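Local coordinates for 5-carboxyvanillate decarboxylase (Sphingomonas paucimobilis, PDB 4NI8), which probably removes a carboxyl group from 5-carboxyvanillate, as a manganese-binding member of the amidohydrolase family, at residues Leu4-Glu9 / Trp294-Pro299; Leu76-Val81 / Val142-Thr147; Gly80-Asp85 / Ala118-Ala123; Leu225-Glu230 / Thr270-Glu275. All coordinates share one frame; numbering follows the deposited sequence.

How the interactions relate
Interactions 1, 2 and 4 are buried around the bound dicarboxylic acid. Interaction 3 lies further out, its centre about 16 Å from the chain's centre, and includes exposed and partly exposed residues. Interactions 1 and 4 touch through hydrogen bonds: Glu8 and Asp297 bind manganese, and Ser272 and His227 are bonded to them. Interactions 2 and 3 both use the loop between strand 71-76 and helix 86-106, sharing Gly80 and Val81. Gln82 of that loop hydrogen-bonds to Asn144 and Thr147 of 142-147. The chemistry changes with place. Metal-binding carboxylates mark interaction 1 and a histidine-carboxylate pair interaction 4. Interaction 2 works through bridging waters. In interaction 3 one glutamine amide ties two backbone carbonyls.

Interaction 1 of 4, residues Leu4-Glu9 / Trp294-Pro299; sequences LIATEE and WAIDYP. With MN (manganese (II) ion), chain I; 1WB (5-methoxybenzene-1,3-dicarboxylic acid), chain J.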
loop_
_atom_site.group_PDB
_atom_site.type_symbol
_atom_site.label_atom_id
_atom_site.label_comp_id
_atom_site.label_asym_id
_atom_site.label_seq_id
_atom_site.Cartn_x
_atom_site.Cartn_y
_atom_site.Cartn_z
ATOM N N LEU A 4 9.246 16.546 -23.308
ATOM C CA LEU A 4 9.377 15.903 -22.006
ATOM C C LEU A 4 9.481 16.906 -20.857
ATOM O O LEU A 4 10.464 17.649 -20.746
ATOM C CB LEU A 4 10.613 15.003 -22.015
ATOM C CG LEU A 4 10.473 13.708 -22.817
ATOM C CD1 LEU A 4 11.841 13.145 -23.189
ATOM C CD2 LEU A 4 9.690 12.689 -22.027
ATOM N N ILE A 5 8.458 16.914 -20.005
ATOM C CA ILE A 5 8.458 17.712 -18.788
ATOM C C ILE A 5 8.478 16.794 -17.560
ATOM O O ILE A 5 7.473 16.176 -17.231
ATOM C CB ILE A 5 7.211 18.618 -18.736
ATOM C CG1 ILE A 5 7.197 19.568 -19.941
ATOM C CG2 ILE A 5 7.173 19.398 -17.435
ATOM C CD1 ILE A 5 5.950 20.441 -20.045
ATOM N N ALA A 6 9.622 16.702 -16.886
ATOM C CA ALA A 6 9.759 15.835 -15.715
ATOM C C ALA A 6 9.176 16.522 -14.467
ATOM O O ALA A 6 9.556 17.646 -14.136
ATOM C CB ALA A 6 11.225 15.504 -15.509
ATOM N N THR A 7 8.257 15.858 -13.777
ATOM C CA THR A 7 7.462 16.561 -12.764
ATOM C C THR A 7 7.818 16.342 -11.285
ATOM O O THR A 7 7.171 16.927 -10.416
ATOM C CB THR A 7 5.951 16.269 -12.931
ATOM O OG1 THR A 7 5.728 14.854 -12.911
ATOM C CG2 THR A 7 5.432 16.837 -14.251
ATOM N N GLU A 8 8.817 15.513 -10.981
ATOM C CA GLU A 8 9.205 15.308 -9.582
ATOM C C GLU A 8 10.714 15.442 -9.375
ATOM O O GLU A 8 11.373 14.517 -8.910
ATOM C CB GLU A 8 8.735 13.944 -9.053
ATOM C CG GLU A 8 8.706 13.901 -7.525
ATOM C CD GLU A 8 8.382 12.531 -6.962
ATOM O OE1 GLU A 8 7.272 12.011 -7.237
ATOM O OE2 GLU A 8 9.230 11.987 -6.230
ATOM N N GLU A 9 11.246 16.614 -9.688
ATOM C CA GLU A 9 12.692 16.799 -9.781
ATOM C C GLU A 9 13.142 17.663 -8.618
ATOM O O GLU A 9 12.823 18.855 -8.539
ATOM C CB GLU A 9 13.035 17.424 -11.133
ATOM C CG GLU A 9 12.260 16.731 -12.281
ATOM C CD GLU A 9 12.306 15.199 -12.172
ATOM O OE1 GLU A 9 11.245 14.543 -12.297
ATOM O OE2 GLU A 9 13.400 14.651 -11.953
ATOM N N TRP A 294 4.542 12.036 -16.572
ATOM C CA TRP A 294 5.876 11.473 -16.458
ATOM C C TRP A 294 6.746 12.267 -15.491
ATOM O O TRP A 294 6.565 13.478 -15.309
ATOM C CB TRP A 294 6.510 11.435 -17.848
ATOM C CG TRP A 294 7.942 10.980 -17.902
ATOM C CD1 TRP A 294 8.401 9.699 -17.763
ATOM C CD2 TRP A 294 9.091 11.801 -18.145
ATOM N NE1 TRP A 294 9.774 9.678 -17.897
ATOM C CE2 TRP A 294 10.220 10.953 -18.142
ATOM C CE3 TRP A 294 9.275 13.174 -18.366
ATOM C CZ2 TRP A 294 11.521 11.431 -18.344
ATOM C CZ3 TRP A 294 10.572 13.649 -18.568
ATOM C CH2 TRP A 294 11.675 12.779 -18.558
ATOM N N ALA A 295 7.677 11.567 -14.851
ATOM C CA ALA A 295 8.678 12.197 -13.993
ATOM C C ALA A 295 9.927 11.334 -13.969
ATOM O O ALA A 295 9.902 10.181 -14.405
ATOM C CB ALA A 295 8.134 12.401 -12.577
ATOM N N ILE A 296 11.022 11.900 -13.473
ATOM C CA ILE A 296 12.275 11.173 -13.340
ATOM C C ILE A 296 12.569 10.834 -11.885
ATOM O O ILE A 296 13.026 9.734 -11.593
ATOM C CB ILE A 296 13.467 12.005 -13.878
ATOM C CG1 ILE A 296 13.281 12.314 -15.366
ATOM C CG2 ILE A 296 14.791 11.264 -13.676
ATOM C CD1 ILE A 296 14.164 13.466 -15.855
ATOM N N ASP A 297 12.302 11.787 -10.988
ATOM C CA ASP A 297 12.725 11.702 -9.585
ATOM C C ASP A 297 14.239 11.919 -9.465
ATOM O O ASP A 297 14.902 11.327 -8.609
ATOM C CB ASP A 297 12.306 10.365 -8.938
ATOM C CG ASP A 297 11.754 10.533 -7.537
ATOM O OD1 ASP A 297 12.043 11.568 -6.897
ATOM O OD2 ASP A 297 11.024 9.615 -7.081
ATOM N N TYR A 298 14.768 12.797 -10.312
ATOM C CA TYR A 298 16.170 13.195 -10.248
ATOM C C TYR A 298 16.356 14.041 -8.993
ATOM O O TYR A 298 15.462 14.809 -8.635
ATOM C CB TYR A 298 16.512 14.030 -11.489
ATOM C CG TYR A 298 17.955 14.448 -11.582
ATOM C CD1 TYR A 298 18.916 13.602 -12.131
ATOM C CD2 TYR A 298 18.364 15.693 -11.104
ATOM C CE1 TYR A 298 20.245 13.990 -12.216
ATOM C CE2 TYR A 298 19.688 16.087 -11.185
ATOM C CZ TYR A 298 20.621 15.239 -11.743
ATOM O OH TYR A 298 21.940 15.646 -11.817
ATOM N N PRO A 299 17.515 13.925 -8.316
ATOM C CA PRO A 299 18.702 13.117 -8.609
ATOM C C PRO A 299 18.697 11.765 -7.899
ATOM O O PRO A 299 19.726 11.094 -7.888
ATOM C CB PRO A 299 19.835 13.983 -8.055
ATOM C CG PRO A 299 19.221 14.616 -6.842
ATOM C CD PRO A 299 17.766 14.870 -7.214
HETATM MN MN MN I . 10.999 12.322 -5.124
HETATM C C1 1WB J . 14.858 9.166 -1.837
HETATM C CO1 1WB J . 13.842 8.840 -2.753
HETATM C CO2 1WB J . 14.840 10.399 -1.190
HETATM C CM1 1WB J . 12.838 9.756 -3.008
HETATM C CM2 1WB J . 13.810 11.324 -1.459
HETATM O OM 1WB J . 13.755 12.546 -0.856
HETATM C CZ 1WB J . 12.808 10.996 -2.364
HETATM C CC 1WB J . 15.924 8.183 -1.584
HETATM C CV 1WB J . 14.627 12.866 0.198
HETATM O O1 1WB J . 16.201 7.333 -2.472
HETATM O O2 1WB J . 16.553 8.199 -0.485
HETATM C CCC 1WB J . 11.665 9.373 -3.847
HETATM O O11 1WB J . 10.901 10.287 -4.230
HETATM O O22 1WB J . 11.492 8.175 -4.141
HETATM O O HOH W 1 5.125 15.014 -17.321
HETATM O O HOH W 2 11.694 14.381 -5.629
HETATM O O HOH W 3 12.713 12.605 -4.002
#
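Glu9 OE1 is gripped by three backbone N-H groups. Across the contact, Ile296 N donates to Glu9 OE1 at 2.9 Å. Asp297 N donates to Glu9 OE1 at 3.2 Å. Both meet OE1 on its syn side. Glu8 N comes from above the carboxylate plane. Tyr298 N meets the other oxygen, Glu9 OE2, at 2.8 Å. The Glu9 chain bends at chi2 (-46°), which turns its carboxylate toward these N-H groups. Holding both oxygens fixes the carboxylate's rotation and fastens loop 294-299.

Thr7 N bonds to Trp294 O on a lone pair, and Thr7 OG1 bonds to it from above the carbonyl plane. Leu4 CD2 makes a CH-pi contact over one face of the Trp294 indole, while Trp294 NE1 bonds to Ala306 O.

Glu8 and Asp297 lie side by side, their carboxylates turned 77° apart. Glu8 OE2 binds manganese at 2.1 Å and Asp297 OD1 binds it at 2.2 Å. His174, the bound dicarboxylic acid and two waters are the other ligands. Glu8 OE1 is bonded to Tyr172 and Ser272, and Asp297 OD2 to His227. This is the metal site of an amidohydrolase TIM barrel, formed where the first strand meets the loop after the last.

Interaction 2 of 4, residues Leu76-Val81 / Val142-Thr147; sequences LTAPGV and VINSHT. With 1WB (5-methoxybenzene-1,3-dicarboxylic acid), chain J.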
loop_
_atom_site.group_PDB
_atom_site.type_symbol
_atom_site.label_atom_id
_atom_site.label_comp_id
_atom_site.label_asym_id
_atom_site.label_seq_id
_atom_site.Cartn_x
_atom_site.Cartn_y
_atom_site.Cartn_z
ATOM N N LEU A 76 11.519 21.817 -3.816
ATOM C CA LEU A 76 12.420 21.662 -2.683
ATOM C C LEU A 76 12.341 20.238 -2.157
ATOM O O LEU A 76 11.267 19.725 -1.848
ATOM C CB LEU A 76 12.096 22.657 -1.568
ATOM C CG LEU A 76 12.977 22.500 -0.331
ATOM C CD1 LEU A 76 14.421 22.834 -0.672
ATOM C CD2 LEU A 76 12.452 23.393 0.795
ATOM N N THR A 77 13.503 19.608 -2.078
ATOM C CA THR A 77 13.602 18.195 -1.753
ATOM C C THR A 77 13.023 17.880 -0.369
ATOM O O THR A 77 13.086 18.708 0.548
ATOM C CB THR A 77 15.074 17.744 -1.845
ATOM O OG1 THR A 77 15.137 16.323 -1.727
ATOM C CG2 THR A 77 15.935 18.415 -0.749
ATOM N N ALA A 78 12.426 16.703 -0.228
ATOM C CA ALA A 78 11.945 16.261 1.087
ATOM C C ALA A 78 13.129 16.206 2.059
ATOM O O ALA A 78 14.235 15.873 1.649
ATOM C CB ALA A 78 11.274 14.898 0.969
ATOM N N PRO A 79 12.910 16.530 3.351
ATOM C CA PRO A 79 11.645 16.839 4.032
ATOM C C PRO A 79 11.220 18.308 3.945
ATOM O O PRO A 79 10.434 18.765 4.787
ATOM C CB PRO A 79 11.959 16.483 5.490
ATOM C CG PRO A 79 13.412 16.836 5.631
ATOM C CD PRO A 79 14.042 16.477 4.299
ATOM N N GLY A 80 11.715 19.029 2.944
ATOM C CA GLY A 80 11.381 20.435 2.774
ATOM C C GLY A 80 11.743 21.256 4.001
ATOM O O GLY A 80 12.874 21.189 4.494
ATOM N N VAL A 81 10.779 22.022 4.505
ATOM C CA VAL A 81 10.988 22.821 5.718
ATOM C C VAL A 81 10.153 22.313 6.894
ATOM O O VAL A 81 10.013 23.002 7.908
ATOM C CB VAL A 81 10.673 24.323 5.482
ATOM C CG1 VAL A 81 11.586 24.892 4.399
ATOM C CG2 VAL A 81 9.188 24.528 5.108
ATOM N N VAL A 142 4.294 22.130 -3.395
ATOM C CA VAL A 142 4.730 20.812 -2.961
ATOM C C VAL A 142 4.814 20.787 -1.441
ATOM O O VAL A 142 5.165 21.786 -0.806
ATOM C CB VAL A 142 6.111 20.428 -3.567
ATOM C CG1 VAL A 142 7.185 21.436 -3.142
ATOM C CG2 VAL A 142 6.531 19.019 -3.143
ATOM N N ILE A 143 4.465 19.641 -0.863
ATOM C CA ILE A 143 4.603 19.419 0.567
ATOM C C ILE A 143 4.925 17.946 0.716
ATOM O O ILE A 143 4.556 17.144 -0.144
ATOM C CB ILE A 143 3.307 19.819 1.348
ATOM C CG1 ILE A 143 3.624 20.113 2.819
ATOM C CG2 ILE A 143 2.215 18.754 1.226
ATOM C CD1 ILE A 143 4.576 21.290 3.028
ATOM N N ASN A 144 5.641 17.582 1.778
ATOM C CA ASN A 144 6.080 16.202 1.933
ATOM C C ASN A 144 5.315 15.470 3.004
ATOM O O ASN A 144 5.623 15.603 4.181
ATOM C CB ASN A 144 7.576 16.159 2.237
ATOM C CG ASN A 144 8.362 16.991 1.270
ATOM O OD1 ASN A 144 8.575 16.590 0.126
ATOM N ND2 ASN A 144 8.769 18.177 1.704
ATOM N N SER A 145 4.339 14.685 2.563
ATOM C CA SER A 145 3.355 14.020 3.417
ATOM C C SER A 145 3.110 14.737 4.752
ATOM O O SER A 145 2.825 15.924 4.749
ATOM C CB SER A 145 3.657 12.528 3.579
ATOM O OG SER A 145 2.483 11.828 3.981
ATOM N N HIS A 146 3.257 14.044 5.876
ATOM C CA HIS A 146 2.784 14.574 7.164
ATOM C C HIS A 146 3.520 15.829 7.649
ATOM O O HIS A 146 4.649 16.100 7.250
ATOM C CB HIS A 146 2.871 13.498 8.254
ATOM C CG HIS A 146 4.248 13.320 8.833
ATOM N ND1 HIS A 146 4.706 14.052 9.909
ATOM C CD2 HIS A 146 5.255 12.474 8.500
ATOM C CE1 HIS A 146 5.937 13.674 10.209
ATOM N NE2 HIS A 146 6.294 12.717 9.367
ATOM N N THR A 147 2.868 16.588 8.521
ATOM C CA THR A 147 3.561 17.608 9.307
ATOM C C THR A 147 3.193 17.426 10.772
ATOM O O THR A 147 2.020 17.252 11.103
ATOM C CB THR A 147 3.206 19.034 8.855
ATOM O OG1 THR A 147 3.502 19.170 7.465
ATOM C CG2 THR A 147 4.022 20.069 9.634
HETATM C C1 1WB J . 14.858 9.166 -1.837
HETATM C CO1 1WB J . 13.842 8.840 -2.753
HETATM C CO2 1WB J . 14.840 10.399 -1.190
HETATM C CM1 1WB J . 12.838 9.756 -3.008
HETATM C CM2 1WB J . 13.810 11.324 -1.459
HETATM O OM 1WB J . 13.755 12.546 -0.856
HETATM C CZ 1WB J . 12.808 10.996 -2.364
HETATM C CC 1WB J . 15.924 8.183 -1.584
HETATM C CV 1WB J . 14.627 12.866 0.198
HETATM O O1 1WB J . 16.201 7.333 -2.472
HETATM O O2 1WB J . 16.553 8.199 -0.485
HETATM C CCC 1WB J . 11.665 9.373 -3.847
HETATM O O11 1WB J . 10.901 10.287 -4.230
HETATM O O22 1WB J . 11.492 8.175 -4.141
HETATM O O HOH W 4 9.791 17.262 -2.252
HETATM O O HOH W 5 9.530 20.445 -0.019
#
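This is a buried, water-bridged contact, in which Asn144 at the end of strand 140-144 faces Leu76, Ala78, Pro79 and Gly80 in the loop after strand 71-76. No direct hydrogen bond crosses it. One water donates to Asn144 OD1 at 2.8 Å and to Leu76 O. A second accepts from Asn144 ND2 at 2.9 Å and donates to Leu76 O at 2.6 Å. Leu76 O therefore accepts from two waters, one bridging to OD1 and one to ND2. Asn144 CG lies anti to its carbonyl carbon (chi1 -50°), which carries the amide across to the loop.

The two strands belong to the parallel barrel of the TIM fold, with strand 111-115 between them. At this end of the strands the peptide before Pro79 is cis, and Gly80 N bonds back to Thr77 O. Asn144 OD1 rests 3.3 Å from Ala78 CB. A CB on Gly80 would clash with Asn144 ND2. A leucine in place of Asn144 would probably leave both waters without their mates on this strand and weaken the tie to Leu76 O. Asn144 also packs on His174, a manganese ligand. Ala78 O lies 3.4 Å from the methoxy carbon CV of the bound dicarboxylic acid.

Interaction 3 of 4, residues Gly80-Asp85 / Ala118-Ala123; sequences GVQMFD and APQDPA
Val81 to Phe84 form a type I beta turn, and the nearest alpha carbons across the contact are Gln82 CA and Ala118 CA, 5.8 Å apart. The Gln120 side chain clasps this turn. Its NE2 donates twice, to the carbonyls of the first and last turn residues. Gln120 NE2 reaches Val81 O at 3.0 Å, tilted somewhat from that carbonyl plane. The bond from Gln120 NE2 to Phe84 O is 2.9 Å and nearly straight, with 167° at the hydrogen. Phe84 O lies in the Gln120 amide plane, but the donor stands well above the carbonyl plane of Phe84. A kink at chi2 (95°) turns the Gln120 amide into place. One nitrogen thus ties both ends of the turn. Gln120 OE1 is buried here and has no partner in the model.

Beside this grip the contact is apolar. Val81 CG2 meets Ala118 CB at 3.9 Å, and Gln82 CG meets Pro119 CD at 4.0 Å. The polar end of Gln82 turns elsewhere: its OE1 takes a bond from Asn144 N, and its NE2 bonds to Thr147 OG1. Within 118-123, Asp121 N bonds to Ala118 O at 3.1 Å.

Both segments lead into helices with an aspartate at the N-cap. Asp85 precedes helix 86-106 and its OD1 takes Thr88 N. Asp121 caps a backbone N of helix 122-134, and its OD2 also bonds to Ser124 OG. Val81 and Phe84 pack on helix 86-106, Phe84 also on helix 14-23, and Gln82 and Pro119 both lean on Ile143 of strand 140-144.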
loop_
_atom_site.group_PDB
_atom_site.type_symbol
_atom_site.label_atom_id
_atom_site.label_comp_id
_atom_site.label_asym_id
_atom_site.label_seq_id
_atom_site.Cartn_x
_atom_site.Cartn_y
_atom_site.Cartn_z
ATOM N N GLY A 80 11.715 19.029 2.944
ATOM C CA GLY A 80 11.381 20.435 2.774
ATOM C C GLY A 80 11.743 21.256 4.001
ATOM O O GLY A 80 12.874 21.189 4.494
ATOM N N VAL A 81 10.779 22.022 4.505
ATOM C CA VAL A 81 10.988 22.821 5.718
ATOM C C VAL A 81 10.153 22.313 6.894
ATOM O O VAL A 81 10.013 23.002 7.908
ATOM C CB VAL A 81 10.673 24.323 5.482
ATOM C CG1 VAL A 81 11.586 24.892 4.399
ATOM C CG2 VAL A 81 9.188 24.528 5.108
ATOM N N GLN A 82 9.614 21.103 6.758
ATOM C CA GLN A 82 8.622 20.598 7.700
ATOM C C GLN A 82 9.191 20.056 9.005
ATOM O O GLN A 82 8.450 19.857 9.962
ATOM C CB GLN A 82 7.754 19.535 7.033
ATOM C CG GLN A 82 6.829 20.105 5.981
ATOM C CD GLN A 82 6.392 19.056 5.006
ATOM O OE1 GLN A 82 6.859 19.026 3.873
ATOM N NE2 GLN A 82 5.506 18.161 5.450
ATOM N N MET A 83 10.500 19.829 9.058
ATOM C CA MET A 83 11.103 19.335 10.302
ATOM C C MET A 83 11.428 20.430 11.324
ATOM O O MET A 83 11.649 20.144 12.504
ATOM C CB MET A 83 12.347 18.510 10.005
ATOM C CG MET A 83 12.041 17.269 9.209
ATOM S SD MET A 83 13.455 16.165 9.184
ATOM C CE MET A 83 13.332 15.376 10.786
ATOM N N PHE A 84 11.467 21.680 10.873
ATOM C CA PHE A 84 11.866 22.785 11.737
ATOM C C PHE A 84 10.721 23.283 12.628
ATOM O O PHE A 84 9.559 22.942 12.413
ATOM C CB PHE A 84 12.411 23.944 10.897
ATOM C CG PHE A 84 13.450 23.533 9.895
ATOM C CD1 PHE A 84 14.630 22.931 10.302
ATOM C CD2 PHE A 84 13.253 23.762 8.543
ATOM C CE1 PHE A 84 15.591 22.552 9.378
ATOM C CE2 PHE A 84 14.217 23.396 7.612
ATOM C CZ PHE A 84 15.389 22.788 8.036
ATOM N N ASP A 85 11.063 24.080 13.634
ATOM C CA ASP A 85 10.056 24.803 14.396
ATOM C C ASP A 85 9.310 25.752 13.452
ATOM O O ASP A 85 9.794 26.061 12.357
ATOM C CB ASP A 85 10.692 25.577 15.550
ATOM C CG ASP A 85 11.678 26.626 15.071
ATOM O OD1 ASP A 85 11.238 27.713 14.650
ATOM O OD2 ASP A 85 12.896 26.360 15.109
ATOM N N ALA A 118 5.314 25.974 5.298
ATOM C CA ALA A 118 5.501 25.311 6.581
ATOM C C ALA A 118 4.165 25.189 7.308
ATOM O O ALA A 118 3.776 26.091 8.053
ATOM C CB ALA A 118 6.496 26.089 7.430
ATOM N N PRO A 119 3.464 24.061 7.117
ATOM C CA PRO A 119 2.119 23.873 7.683
ATOM C C PRO A 119 2.136 23.755 9.200
ATOM O O PRO A 119 1.059 23.646 9.800
ATOM C CB PRO A 119 1.647 22.547 7.070
ATOM C CG PRO A 119 2.654 22.170 6.055
ATOM C CD PRO A 119 3.925 22.869 6.392
ATOM N N GLN A 120 3.325 23.767 9.805
ATOM C CA GLN A 120 3.449 23.894 11.260
ATOM C C GLN A 120 2.636 25.085 11.763
ATOM O O GLN A 120 2.131 25.081 12.887
ATOM C CB GLN A 120 4.908 24.132 11.669
ATOM C CG GLN A 120 5.866 23.023 11.344
ATOM C CD GLN A 120 6.573 23.247 10.024
ATOM O OE1 GLN A 120 5.935 23.310 8.978
ATOM N NE2 GLN A 120 7.902 23.376 10.069
ATOM N N ASP A 121 2.556 26.113 10.921
ATOM C CA ASP A 121 1.802 27.328 11.196
ATOM C C ASP A 121 0.831 27.528 10.032
ATOM O O ASP A 121 1.158 28.197 9.057
ATOM C CB ASP A 121 2.778 28.507 11.290
ATOM C CG ASP A 121 2.097 29.839 11.603
ATOM O OD1 ASP A 121 0.851 29.930 11.577
ATOM O OD2 ASP A 121 2.838 30.817 11.868
ATOM N N PRO A 122 -0.374 26.944 10.130
ATOM C CA PRO A 122 -1.312 27.015 9.004
ATOM C C PRO A 122 -1.662 28.444 8.576
ATOM O O PRO A 122 -1.793 28.670 7.383
ATOM C CB PRO A 122 -2.547 26.285 9.536
ATOM C CG PRO A 122 -1.963 25.281 10.499
ATOM C CD PRO A 122 -0.854 26.039 11.187
ATOM N N ALA A 123 -1.785 29.381 9.512
ATOM C CA ALA A 123 -2.112 30.761 9.146
ATOM C C ALA A 123 -1.023 31.387 8.285
ATOM O O ALA A 123 -1.306 32.019 7.260
ATOM C CB ALA A 123 -2.357 31.611 10.395
#

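Interaction 4 of 4, residues Leu225-Glu230 / Thr270-Glu275; sequences LGHMGE and TTSGVE. With 1WB (5-methoxybenzene-1,3-dicarboxylic acid), chain J.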
loop_
_atom_site.group_PDB
_atom_site.type_symbol
_atom_site.label_atom_id
_atom_site.label_comp_id
_atom_site.label_asym_id
_atom_site.label_seq_id
_atom_site.Cartn_x
_atom_site.Cartn_y
_atom_site.Cartn_z
ATOM N N LEU A 225 0.140 12.902 -6.837
ATOM C CA LEU A 225 0.916 11.875 -6.146
ATOM C C LEU A 225 1.893 11.197 -7.103
ATOM O O LEU A 225 1.495 10.745 -8.191
ATOM C CB LEU A 225 -0.016 10.810 -5.548
ATOM C CG LEU A 225 -1.014 11.246 -4.479
ATOM C CD1 LEU A 225 -1.911 10.063 -4.127
ATOM C CD2 LEU A 225 -0.255 11.733 -3.254
ATOM N N GLY A 226 3.160 11.108 -6.699
ATOM C CA GLY A 226 4.168 10.406 -7.475
ATOM C C GLY A 226 4.109 8.897 -7.284
ATOM O O GLY A 226 3.161 8.365 -6.701
ATOM N N HIS A 227 5.106 8.208 -7.829
ATOM C CA HIS A 227 5.258 6.769 -7.629
ATOM C C HIS A 227 3.997 6.015 -8.017
ATOM O O HIS A 227 3.494 5.171 -7.281
ATOM C CB HIS A 227 5.756 6.520 -6.199
ATOM C CG HIS A 227 6.797 7.517 -5.793
ATOM N ND1 HIS A 227 6.539 8.542 -4.907
ATOM C CD2 HIS A 227 8.061 7.719 -6.244
ATOM C CE1 HIS A 227 7.611 9.306 -4.797
ATOM N NE2 HIS A 227 8.549 8.828 -5.596
ATOM N N MET A 228 3.512 6.357 -9.213
ATOM C CA MET A 228 2.318 5.757 -9.810
ATOM C C MET A 228 1.117 5.856 -8.869
ATOM O O MET A 228 0.354 4.902 -8.700
ATOM C CB MET A 228 2.579 4.315 -10.287
ATOM C CG MET A 228 1.758 3.887 -11.507
ATOM S SD MET A 228 2.032 4.909 -12.979
ATOM C CE MET A 228 3.525 4.161 -13.644
ATOM N N GLY A 229 0.957 7.029 -8.261
ATOM C CA GLY A 229 -0.173 7.285 -7.377
ATOM C C GLY A 229 -0.056 6.623 -6.011
ATOM O O GLY A 229 -1.061 6.445 -5.305
ATOM N N GLU A 230 1.171 6.275 -5.631
ATOM C CA GLU A 230 1.430 5.585 -4.368
ATOM C C GLU A 230 0.506 4.363 -4.232
ATOM O O GLU A 230 0.038 4.031 -3.136
ATOM C CB GLU A 230 1.296 6.537 -3.161
ATOM C CG GLU A 230 2.056 7.873 -3.305
ATOM C CD GLU A 230 3.581 7.730 -3.265
ATOM O OE1 GLU A 230 4.090 6.607 -3.064
ATOM O OE2 GLU A 230 4.278 8.759 -3.430
ATOM N N THR A 270 1.959 10.779 -11.026
ATOM C CA THR A 270 3.151 10.732 -11.868
ATOM C C THR A 270 3.831 9.375 -11.799
ATOM O O THR A 270 3.560 8.582 -10.894
ATOM C CB THR A 270 4.190 11.819 -11.545
ATOM O OG1 THR A 270 5.033 11.380 -10.475
ATOM C CG2 THR A 270 3.515 13.147 -11.184
ATOM N N THR A 271 4.729 9.116 -12.752
ATOM C CA THR A 271 5.385 7.815 -12.875
ATOM C C THR A 271 6.736 7.741 -12.157
ATOM O O THR A 271 7.504 6.797 -12.373
ATOM C CB THR A 271 5.621 7.448 -14.362
ATOM O OG1 THR A 271 6.529 8.386 -14.958
ATOM C CG2 THR A 271 4.301 7.472 -15.149
ATOM N N SER A 272 7.029 8.731 -11.315
ATOM C CA SER A 272 8.330 8.790 -10.648
ATOM C C SER A 272 8.651 7.470 -9.967
ATOM O O SER A 272 7.842 6.959 -9.207
ATOM C CB SER A 272 8.356 9.920 -9.617
ATOM O OG SER A 272 7.258 9.820 -8.723
ATOM N N GLY A 273 9.817 6.900 -10.261
ATOM C CA GLY A 273 10.244 5.691 -9.569
ATOM C C GLY A 273 9.474 4.424 -9.878
ATOM O O GLY A 273 9.647 3.405 -9.198
ATOM N N VAL A 274 8.611 4.467 -10.893
ATOM C CA VAL A 274 7.847 3.281 -11.284
ATOM C C VAL A 274 7.880 3.189 -12.803
ATOM O O VAL A 274 6.933 3.579 -13.485
ATOM C CB VAL A 274 6.374 3.345 -10.773
ATOM C CG1 VAL A 274 5.602 2.097 -11.176
ATOM C CG2 VAL A 274 6.335 3.516 -9.248
ATOM N N GLU A 275 8.996 2.699 -13.324
ATOM C CA GLU A 275 9.221 2.664 -14.767
ATOM C C GLU A 275 8.755 1.310 -15.306
ATOM O O GLU A 275 9.526 0.529 -15.854
ATOM C CB GLU A 275 10.702 2.944 -15.064
ATOM C CG GLU A 275 11.136 4.309 -14.483
ATOM C CD GLU A 275 12.628 4.604 -14.591
ATOM O OE1 GLU A 275 13.380 3.802 -15.178
ATOM O OE2 GLU A 275 13.038 5.659 -14.064
HETATM C C1 1WB J . 14.858 9.166 -1.837
HETATM C CO1 1WB J . 13.842 8.840 -2.753
HETATM C CO2 1WB J . 14.840 10.399 -1.190
HETATM C CM1 1WB J . 12.838 9.756 -3.008
HETATM C CM2 1WB J . 13.810 11.324 -1.459
HETATM O OM 1WB J . 13.755 12.546 -0.856
HETATM C CZ 1WB J . 12.808 10.996 -2.364
HETATM C CC 1WB J . 15.924 8.183 -1.584
HETATM C CV 1WB J . 14.627 12.866 0.198
HETATM O O1 1WB J . 16.201 7.333 -2.472
HETATM O O2 1WB J . 16.553 8.199 -0.485
HETATM C CCC 1WB J . 11.665 9.373 -3.847
HETATM O O11 1WB J . 10.901 10.287 -4.230
HETATM O O22 1WB J . 11.492 8.175 -4.141
#
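His227 and Ser272 meet through backbone and ring. His227 N donates to Ser272 OG at 2.8 Å. Ser272 OG also stands over one face of the ring, toward its rim, 3.3 Å from His227 CD2. This OG sits between its own backbone N and carbonyl carbon (chi1 53°), which points it at the start of the 226-230 turn. Residues 227 to 230 all have positive phi, so this short, weakly bonded helical turn is left-handed.

The ring is steered by Glu230: His227 ND1 donates to Glu230 OE2 at 2.7 Å, almost straight at 172° and in the ring plane. His227 NE2 is 3.1 Å from O11 of the bound dicarboxylic acid, a weak bond; its one N-H would have to be shared with Asp297 OD2. A phenylalanine in place of His227 would probably leave Glu230 without its mate and take one hold from Asp297 and the ligand carboxylate.

Met228 is bent at chi2 and chi3 and lies alongside Thr271. Its CE comes 3.7 Å from Thr271 CG2, and Met228 CE is 3.8 Å from Val274 CG1. Val274 CG2 meets His227 C at 3.6 Å. Met228 N donates to Thr270 O at 2.8 Å.

The His227-Ser272 side lies at the metal site, while Met228, Glu230 and His227 also touch the second subunit. His227, aligned by Glu230, does not bind the manganese itself but reaches both a metal ligand and the bound acid. Ser272 probably helps to hold Glu8.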